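Local coordinates for protein thiamine-phosphate synthase (Pyrococcus furiosus, PDB 1XI3) that probably condenses a thiazole phosphate with an aminopyrimidine pyrophosphate to make thiamine phosphate, a magnesium-dependent step of thiamine biosynthesis, at residues 44-49 against 74-79; 90-95 against 109-114; 178-183 against 208-213. All coordinates share one frame; numbering follows the deposited sequence.

Interaction 1: residues 44-49 against 74-79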
loop_
_atom_site.group_PDB
_atom_site.type_symbol
_atom_site.label_atom_id
_atom_site.label_comp_id
_atom_site.label_asym_id
_atom_site.label_seq_id
_atom_site.Cartn_x
_atom_site.Cartn_y
_atom_site.Cartn_z
ATOM N N GLN A 44 -10.949 12.913 -1.320
ATOM C CA GLN A 44 -9.745 12.124 -1.087
ATOM C C GLN A 44 -9.978 11.226 0.119
ATOM O O GLN A 44 -10.287 11.702 1.236
ATOM C CB GLN A 44 -8.512 13.007 -0.856
ATOM C CG GLN A 44 -7.254 12.220 -0.628
ATOM C CD GLN A 44 -6.150 13.090 -0.078
ATOM O OE1 GLN A 44 -5.747 12.943 1.079
ATOM N NE2 GLN A 44 -5.695 14.030 -0.875
ATOM N N MET A 45 -9.807 9.928 -0.101
ATOM C CA MET A 45 -9.808 8.943 0.937
ATOM C C MET A 45 -8.438 8.876 1.587
ATOM O O MET A 45 -7.467 8.505 0.948
ATOM C CB MET A 45 -10.171 7.564 0.389
ATOM C CG MET A 45 -10.314 6.514 1.447
ATOM S SD MET A 45 -10.902 4.883 0.869
ATOM C CE MET A 45 -9.426 4.241 0.125
ATOM N N ARG A 46 -8.378 9.207 2.875
ATOM C CA ARG A 46 -7.092 9.265 3.587
ATOM C C ARG A 46 -7.262 8.434 4.859
ATOM O O ARG A 46 -7.867 8.898 5.839
ATOM C CB ARG A 46 -6.719 10.716 3.902
ATOM C CG ARG A 46 -5.407 10.871 4.635
ATOM C CD ARG A 46 -5.050 12.301 4.868
ATOM N NE ARG A 46 -3.827 12.336 5.655
ATOM C CZ ARG A 46 -3.773 12.277 6.985
ATOM N NH1 ARG A 46 -4.889 12.182 7.711
ATOM N NH2 ARG A 46 -2.580 12.315 7.603
ATOM N N ILE A 47 -6.769 7.198 4.816
ATOM C CA ILE A 47 -6.903 6.241 5.928
ATOM C C ILE A 47 -5.507 5.806 6.419
ATOM O O ILE A 47 -4.713 5.315 5.637
ATOM C CB ILE A 47 -7.655 5.023 5.492
ATOM C CG1 ILE A 47 -9.062 5.403 4.996
ATOM C CG2 ILE A 47 -7.766 4.050 6.616
ATOM C CD1 ILE A 47 -9.789 4.283 4.382
ATOM N N LYS A 48 -5.245 6.015 7.696
ATOM C CA LYS A 48 -4.019 5.509 8.368
ATOM C C LYS A 48 -4.349 4.226 9.130
ATOM O O LYS A 48 -5.392 4.135 9.764
ATOM C CB LYS A 48 -3.541 6.557 9.363
ATOM N N ASN A 49 -3.463 3.243 9.063
ATOM C CA ASN A 49 -3.521 2.079 9.933
ATOM C C ASN A 49 -4.814 1.281 9.828
ATOM O O ASN A 49 -5.459 0.981 10.849
ATOM C CB ASN A 49 -3.294 2.501 11.390
ATOM C CG ASN A 49 -2.005 3.268 11.575
ATOM O OD1 ASN A 49 -2.010 4.437 12.003
ATOM N ND2 ASN A 49 -0.890 2.631 11.239
ATOM N N PHE A 74 -9.711 10.646 -5.188
ATOM C CA PHE A 74 -8.295 10.430 -4.968
ATOM C C PHE A 74 -8.097 9.604 -3.748
ATOM O O PHE A 74 -8.891 9.665 -2.813
ATOM C CB PHE A 74 -7.606 11.801 -4.716
ATOM C CG PHE A 74 -7.668 12.678 -5.909
ATOM C CD1 PHE A 74 -6.783 12.489 -6.966
ATOM C CD2 PHE A 74 -8.699 13.611 -6.045
ATOM C CE1 PHE A 74 -6.903 13.284 -8.121
ATOM C CE2 PHE A 74 -8.791 14.404 -7.178
ATOM C CZ PHE A 74 -7.915 14.216 -8.209
ATOM N N VAL A 75 -7.003 8.841 -3.746
ATOM C CA VAL A 75 -6.545 8.135 -2.556
ATOM C C VAL A 75 -5.218 8.747 -2.084
ATOM O O VAL A 75 -4.317 8.943 -2.888
ATOM C CB VAL A 75 -6.368 6.618 -2.829
ATOM C CG1 VAL A 75 -5.878 5.901 -1.581
ATOM C CG2 VAL A 75 -7.694 6.030 -3.296
ATOM N N ASP A 76 -5.111 9.010 -0.774
ATOM C CA ASP A 76 -3.842 9.494 -0.201
ATOM C C ASP A 76 -2.841 8.335 -0.150
ATOM O O ASP A 76 -3.203 7.251 0.333
ATOM C CB ASP A 76 -4.035 10.033 1.195
ATOM C CG ASP A 76 -2.784 10.706 1.713
ATOM O OD1 ASP A 76 -2.394 10.380 2.833
ATOM O OD2 ASP A 76 -2.201 11.508 0.972
ATOM N N ASP A 77 -1.633 8.564 -0.703
ATOM C CA ASP A 77 -0.471 7.640 -0.590
ATOM C C ASP A 77 -0.612 6.416 -1.477
ATOM O O ASP A 77 0.180 6.211 -2.409
ATOM C CB ASP A 77 -0.333 7.269 0.912
ATOM C CG ASP A 77 0.854 6.376 1.270
ATOM O OD1 ASP A 77 1.065 6.222 2.521
ATOM O OD2 ASP A 77 1.537 5.804 0.417
ATOM N N ARG A 78 -1.627 5.613 -1.198
ATOM C CA ARG A 78 -1.665 4.211 -1.629
ATOM C C ARG A 78 -2.059 4.018 -3.090
ATOM O O ARG A 78 -3.253 3.992 -3.434
ATOM C CB ARG A 78 -2.591 3.375 -0.666
ATOM C CG ARG A 78 -2.086 3.324 0.762
ATOM C CD ARG A 78 -0.867 2.387 0.840
ATOM N NE ARG A 78 -1.270 1.031 0.541
ATOM C CZ ARG A 78 -1.749 0.181 1.452
ATOM N NH1 ARG A 78 -1.835 0.518 2.708
ATOM N NH2 ARG A 78 -2.146 -1.003 1.081
ATOM N N VAL A 79 -1.043 3.836 -3.950
ATOM C CA VAL A 79 -1.249 3.620 -5.389
ATOM C C VAL A 79 -1.966 2.261 -5.652
ATOM O O VAL A 79 -2.777 2.128 -6.580
ATOM C CB VAL A 79 0.078 3.682 -6.112
ATOM C CG1 VAL A 79 -0.072 3.279 -7.569
ATOM C CG2 VAL A 79 0.714 5.044 -5.972
HETATM O O HOH W 1 -4.992 6.423 2.420
#
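Met45 pairs with the backbone of 74-79 through both its N and its O, bracketing Val75 in parallel fashion: its N gives a hydrogen bond to Phe74 O (2.9 Å), and its O takes an almost straight one from Asp76 N (3.0 Å, 177° at the hydrogen). Beside the first of these bonds, Gln44 CA brings its hydrogen to the same Phe74 O in a CA-H...O contact. Beyond the paired residues the two chains part, and a water bridges the gap, accepting from Ile47 N and donating to Asp76 O.

Gln44, Arg46 and Asp76 carry the polar side of the contact. The Gln44 side chain runs out extended, and its OE1 lies 3.4 Å from Asp76 CB, with amide and carboxylate planes only 10° apart; the NE2 end is held instead by a hydrogen bond to Tyr18 OH. Arg46 lies alongside Asp76, pointing the same way. With CG anti to the backbone N (chi1 -180°) and the chain straight as far as NE, its aliphatic part follows the carboxylate, CG coming within 3.5 Å of Asp76 OD1. The salt bridge from Arg46 NE to Asp76 OD1 is long at 3.7 Å and reached obliquely, so this bridge probably holds the guanidinium only weakly. Both residues are predicted to bind the pyrimidine pyrophosphate, while the adjoining Asp77 is a predicted magnesium ligand. On the Met45 and Val75 face the contact is apolar, Met45 CE meeting Val75 CG2 at 4.2 Å.

The pair closes the beta-alpha-beta unit of strand 42-45, helix 52-68 and strand 72-76. Met45 packs on Ile58 and Leu62 of that helix, while strands 17-20 and 89-92 flank the pair in the barrel.

Interaction 2: residues 90-95 against 109-114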
loop_
_atom_site.group_PDB
_atom_site.type_symbol
_atom_site.label_atom_id
_atom_site.label_comp_id
_atom_site.label_asym_id
_atom_site.label_seq_id
_atom_site.Cartn_x
_atom_site.Cartn_y
_atom_site.Cartn_z
ATOM N N VAL A 90 -4.055 9.731 -7.169
ATOM C CA VAL A 90 -3.413 9.484 -5.876
ATOM C C VAL A 90 -2.698 10.785 -5.463
ATOM O O VAL A 90 -2.200 11.524 -6.316
ATOM C CB VAL A 90 -2.398 8.317 -5.963
ATOM C CG1 VAL A 90 -1.300 8.623 -6.999
ATOM C CG2 VAL A 90 -1.841 7.965 -4.602
ATOM N N GLN A 91 -2.704 11.062 -4.171
ATOM C CA GLN A 91 -1.965 12.192 -3.596
ATOM C C GLN A 91 -0.679 11.641 -2.979
ATOM O O GLN A 91 -0.735 10.666 -2.210
ATOM C CB GLN A 91 -2.804 12.868 -2.498
ATOM C CG GLN A 91 -2.139 14.091 -1.893
ATOM C CD GLN A 91 -2.211 15.241 -2.810
ATOM O OE1 GLN A 91 -3.093 15.294 -3.696
ATOM N NE2 GLN A 91 -1.285 16.200 -2.642
ATOM N N LEU A 92 0.440 12.277 -3.293
ATOM C CA LEU A 92 1.750 11.799 -2.849
ATOM C C LEU A 92 2.542 12.904 -2.155
ATOM O O LEU A 92 2.726 13.974 -2.710
ATOM C CB LEU A 92 2.571 11.295 -4.038
ATOM C CG LEU A 92 1.975 10.140 -4.835
ATOM C CD1 LEU A 92 2.794 9.909 -6.090
ATOM C CD2 LEU A 92 1.849 8.897 -4.020
ATOM N N GLY A 93 3.044 12.558 -0.977
ATOM C CA GLY A 93 3.886 13.426 -0.162
ATOM C C GLY A 93 5.295 12.875 -0.026
ATOM O O GLY A 93 5.653 11.838 -0.580
ATOM N N PRO A 94 6.129 13.588 0.739
ATOM C CA PRO A 94 7.560 13.249 0.918
ATOM C C PRO A 94 7.840 11.826 1.444
ATOM O O PRO A 94 8.937 11.294 1.183
ATOM C CB PRO A 94 8.035 14.290 1.936
ATOM C CG PRO A 94 7.065 15.384 1.865
ATOM C CD PRO A 94 5.746 14.825 1.435
ATOM N N GLU A 95 6.904 11.230 2.195
ATOM C CA GLU A 95 7.061 9.848 2.733
ATOM C C GLU A 95 6.413 8.788 1.849
ATOM O O GLU A 95 6.336 7.620 2.231
ATOM C CB GLU A 95 6.473 9.770 4.134
ATOM C CG GLU A 95 7.176 10.725 5.134
ATOM N N LEU A 109 -3.228 7.310 -13.636
ATOM C CA LEU A 109 -3.657 8.061 -12.479
ATOM C C LEU A 109 -3.229 9.514 -12.551
ATOM O O LEU A 109 -2.110 9.837 -12.999
ATOM C CB LEU A 109 -3.081 7.438 -11.165
ATOM C CG LEU A 109 -3.617 6.112 -10.736
ATOM C CD1 LEU A 109 -2.920 5.689 -9.448
ATOM C CD2 LEU A 109 -5.123 6.062 -10.578
ATOM N N ILE A 110 -4.107 10.388 -12.099
ATOM C CA ILE A 110 -3.765 11.777 -11.853
ATOM C C ILE A 110 -2.927 11.797 -10.590
ATOM O O ILE A 110 -3.284 11.186 -9.605
ATOM C CB ILE A 110 -5.027 12.606 -11.638
ATOM C CG1 ILE A 110 -5.899 12.578 -12.900
ATOM C CG2 ILE A 110 -4.678 14.016 -11.236
ATOM C CD1 ILE A 110 -7.250 13.120 -12.727
ATOM N N ILE A 111 -1.820 12.523 -10.636
ATOM C CA ILE A 111 -0.906 12.633 -9.514
ATOM C C ILE A 111 -1.011 14.011 -8.855
ATOM O O ILE A 111 -0.723 15.043 -9.468
ATOM C CB ILE A 111 0.543 12.433 -9.954
ATOM C CG1 ILE A 111 0.736 11.088 -10.682
ATOM C CG2 ILE A 111 1.499 12.584 -8.741
ATOM C CD1 ILE A 111 0.426 9.848 -9.959
ATOM N N GLY A 112 -1.409 14.022 -7.597
ATOM C CA GLY A 112 -1.316 15.203 -6.795
ATOM C C GLY A 112 -0.073 15.088 -5.938
ATOM O O GLY A 112 0.218 14.008 -5.430
ATOM N N ALA A 113 0.617 16.209 -5.748
ATOM C CA ALA A 113 1.795 16.270 -4.894
ATOM C C ALA A 113 1.580 17.192 -3.700
ATOM O O ALA A 113 1.224 18.370 -3.882
ATOM C CB ALA A 113 2.983 16.735 -5.725
ATOM N N SER A 114 1.856 16.691 -2.489
ATOM C CA SER A 114 1.772 17.472 -1.262
ATOM C C SER A 114 3.100 18.201 -1.107
ATOM O O SER A 114 4.154 17.549 -1.044
ATOM C CB SER A 114 1.517 16.597 -0.036
ATOM O OG SER A 114 0.236 15.974 -0.067
#
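Leu92 N makes the shortest polar bond here, 2.8 Å to Gly112 O, and Leu92 O answers by accepting from Ser114 N at 2.9 Å. A second such pair brackets Ile111, Val90 N reaching Ile110 O and Val90 O receiving Gly112 N, giving an unbroken parallel ladder.

On the face of Gln91 the side chain bends at chi2 (75°), which turns its amide back over the neighbouring strand. NE2 donates to Ser114 OG at 3.0 Å, the hydroxyl oxygen lying close to the amide plane, while OE1 sits 3.6 Å from Gly112 CA; any CB on Gly112 would run into that oxygen. Replacing Gln91 by a leucine would probably leave Ser114 OG without this donor and free the hydroxyl to turn.

The other face is apolar: Val90 CG1 and Ile111 CD1 lie side by side at 3.6 Å, and Leu92 CD1 reaches Ile111 CG2. Ile99 and Ala102 of helix 99-105 cover this side.

Strand, helix and strand thus form one beta-alpha-beta crossover of a TIM barrel, with Ser114, predicted to bind the pyrimidine pyrophosphate, at the C-terminal end of the strands where such barrels carry their active site.

Interaction 3: residues 178-183 against 208-213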
loop_
_atom_site.group_PDB
_atom_site.type_symbol
_atom_site.label_atom_id
_atom_site.label_comp_id
_atom_site.label_asym_id
_atom_site.label_seq_id
_atom_site.Cartn_x
_atom_site.Cartn_y
_atom_site.Cartn_z
ATOM N N GLU A 178 -9.734 34.797 1.812
ATOM C CA GLU A 178 -8.383 35.270 1.723
ATOM C C GLU A 178 -7.512 34.211 1.052
ATOM O O GLU A 178 -6.638 34.542 0.277
ATOM C CB GLU A 178 -7.816 35.625 3.092
ATOM C CG GLU A 178 -6.597 36.544 2.997
ATOM N N VAL A 179 -7.752 32.940 1.377
ATOM C CA VAL A 179 -6.989 31.849 0.726
ATOM C C VAL A 179 -7.250 31.842 -0.794
ATOM O O VAL A 179 -6.326 31.821 -1.617
ATOM C CB VAL A 179 -7.311 30.466 1.355
ATOM C CG1 VAL A 179 -6.647 29.353 0.588
ATOM C CG2 VAL A 179 -6.857 30.418 2.835
ATOM N N LEU A 180 -8.521 31.899 -1.155
ATOM C CA LEU A 180 -8.923 31.861 -2.564
ATOM C C LEU A 180 -8.354 33.050 -3.378
ATOM O O LEU A 180 -7.989 32.912 -4.548
ATOM C CB LEU A 180 -10.439 31.790 -2.629
ATOM C CG LEU A 180 -11.040 30.436 -2.229
ATOM C CD1 LEU A 180 -12.485 30.525 -1.804
ATOM C CD2 LEU A 180 -10.876 29.405 -3.396
ATOM N N LYS A 181 -8.208 34.207 -2.725
ATOM C CA LYS A 181 -7.642 35.375 -3.390
ATOM C C LYS A 181 -6.137 35.271 -3.678
ATOM O O LYS A 181 -5.567 36.119 -4.367
ATOM C CB LYS A 181 -7.952 36.627 -2.564
ATOM C CG LYS A 181 -9.395 37.062 -2.617
ATOM C CD LYS A 181 -9.558 38.503 -2.071
ATOM C CE LYS A 181 -10.206 38.545 -0.744
ATOM N NZ LYS A 181 -10.475 39.949 -0.218
ATOM N N THR A 182 -5.469 34.209 -3.212
ATOM C CA THR A 182 -4.071 34.014 -3.615
ATOM C C THR A 182 -3.965 33.514 -5.043
ATOM O O THR A 182 -2.895 33.491 -5.603
ATOM C CB THR A 182 -3.326 33.024 -2.702
ATOM O OG1 THR A 182 -3.944 31.738 -2.845
ATOM C CG2 THR A 182 -3.377 33.476 -1.258
ATOM N N GLY A 183 -5.085 33.075 -5.649
ATOM C CA GLY A 183 -5.076 32.629 -7.014
ATOM C C GLY A 183 -5.081 31.124 -7.212
ATOM O O GLY A 183 -4.933 30.626 -8.341
ATOM N N LYS A 208 -20.199 27.621 -1.768
ATOM C CA LYS A 208 -20.724 28.935 -2.122
ATOM C C LYS A 208 -19.600 29.958 -2.145
ATOM O O LYS A 208 -19.469 30.714 -3.112
ATOM C CB LYS A 208 -21.782 29.352 -1.118
ATOM C CG LYS A 208 -22.550 30.645 -1.547
ATOM C CD LYS A 208 -23.772 30.836 -0.684
ATOM N N ILE A 209 -18.785 29.950 -1.086
ATOM C CA ILE A 209 -17.625 30.849 -0.986
ATOM C C ILE A 209 -16.710 30.654 -2.178
ATOM O O ILE A 209 -16.284 31.596 -2.825
ATOM C CB ILE A 209 -16.847 30.677 0.348
ATOM C CG1 ILE A 209 -17.719 31.088 1.554
ATOM C CG2 ILE A 209 -15.558 31.498 0.329
ATOM C CD1 ILE A 209 -17.095 30.766 2.912
ATOM N N VAL A 210 -16.382 29.400 -2.480
ATOM C CA VAL A 210 -15.615 29.112 -3.656
ATOM C C VAL A 210 -16.219 29.681 -4.948
ATOM O O VAL A 210 -15.486 30.261 -5.757
ATOM C CB VAL A 210 -15.403 27.583 -3.808
ATOM C CG1 VAL A 210 -14.765 27.263 -5.106
ATOM C CG2 VAL A 210 -14.481 27.097 -2.660
ATOM N N GLU A 211 -17.521 29.487 -5.140
ATOM C CA GLU A 211 -18.163 29.916 -6.391
ATOM C C GLU A 211 -18.134 31.451 -6.481
ATOM O O GLU A 211 -17.854 32.025 -7.532
ATOM C CB GLU A 211 -19.596 29.414 -6.466
ATOM C CG GLU A 211 -19.731 27.897 -6.717
ATOM C CD GLU A 211 -19.146 27.445 -8.027
ATOM O OE1 GLU A 211 -19.128 28.254 -8.982
ATOM O OE2 GLU A 211 -18.694 26.273 -8.120
ATOM N N GLU A 212 -18.429 32.066 -5.364
ATOM C CA GLU A 212 -18.419 33.540 -5.240
ATOM C C GLU A 212 -17.062 34.217 -5.444
ATOM O O GLU A 212 -16.991 35.295 -5.995
ATOM C CB GLU A 212 -18.998 33.904 -3.893
ATOM C CG GLU A 212 -20.499 33.649 -3.902
ATOM C CD GLU A 212 -21.183 34.030 -2.650
ATOM O OE1 GLU A 212 -20.505 34.318 -1.651
ATOM O OE2 GLU A 212 -22.437 34.022 -2.674
ATOM N N VAL A 213 -15.963 33.606 -5.013
ATOM C CA VAL A 213 -14.666 34.217 -5.254
ATOM C C VAL A 213 -14.164 33.869 -6.622
ATOM O O VAL A 213 -13.764 34.749 -7.363
ATOM C CB VAL A 213 -13.616 33.831 -4.172
ATOM C CG1 VAL A 213 -12.254 34.460 -4.495
ATOM C CG2 VAL A 213 -14.092 34.243 -2.817
#
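Leu180 points its side chain at helix 199-214 and meets three residues of it, Ile209, Val210 and Val213, in a helix-to-helix contact on the outer layer of the TIM barrel. No hydrogen bond crosses between the segments; hydrocarbon alone joins them.

Two levels of the leucine do the touching. Close to its backbone, CB lies against Val213 CG1 at 3.7 Å. Farther out, with CG anti to the carbonyl carbon (chi1 -73°), the CD1 methyl is carried over the turn of the helix that holds Ile209 and Val210. It comes within 3.9 Å of Ile209 CG2, the two side chains crossing at about a right angle, and also reaches the helix backbone, at 3.9 Å from Val210 CA. Val210 CG2 is slightly more distant from the same methyl, and Val213 CG2 touches it too, so CD1 is met by all three residues while CB is met by Val213.

Lys181 adds the methylene part of its chain at the margin, CG lying 4.3 Å from Val213 CG1. Beneath the contact, Ile187 of strand 186-189 is touched by both Leu180 and Val210, which ties the two helices to the barrel wall. Glu212 forms a salt bridge with Arg177.

A type I turn runs from Leu180 to Gly183, and the glycine, with positive phi, is the first residue to leave helical backbone angles. Val179 O is gripped twice there, by Thr182 N and by the Thr182 hydroxyl, whose OG1 donates to it at 2.7 Å, nearly in line with the carbonyl bond.

Overall arrangement
The three contacts follow one another along the chain, each closing before the next opens. Interactions 1 and 2 have centres 10 Å apart and share the barrel sheet, strands 72-76 and 89-92 being neighbours in it. They touch directly through probable hydrogen bonds from Gln91 N to Val75 O and from Asp77 N to Gln91 O, so together they span four consecutive strands and bring predicted substrate and magnesium residues together; both also touch the second subunit. Interaction 3 lies across the chain's centre, its centre 26 and 24 Å from the other two, and joins helices 176-180 and 199-214, which come before and after the last barrel strand, 186-189, away from the predicted sites.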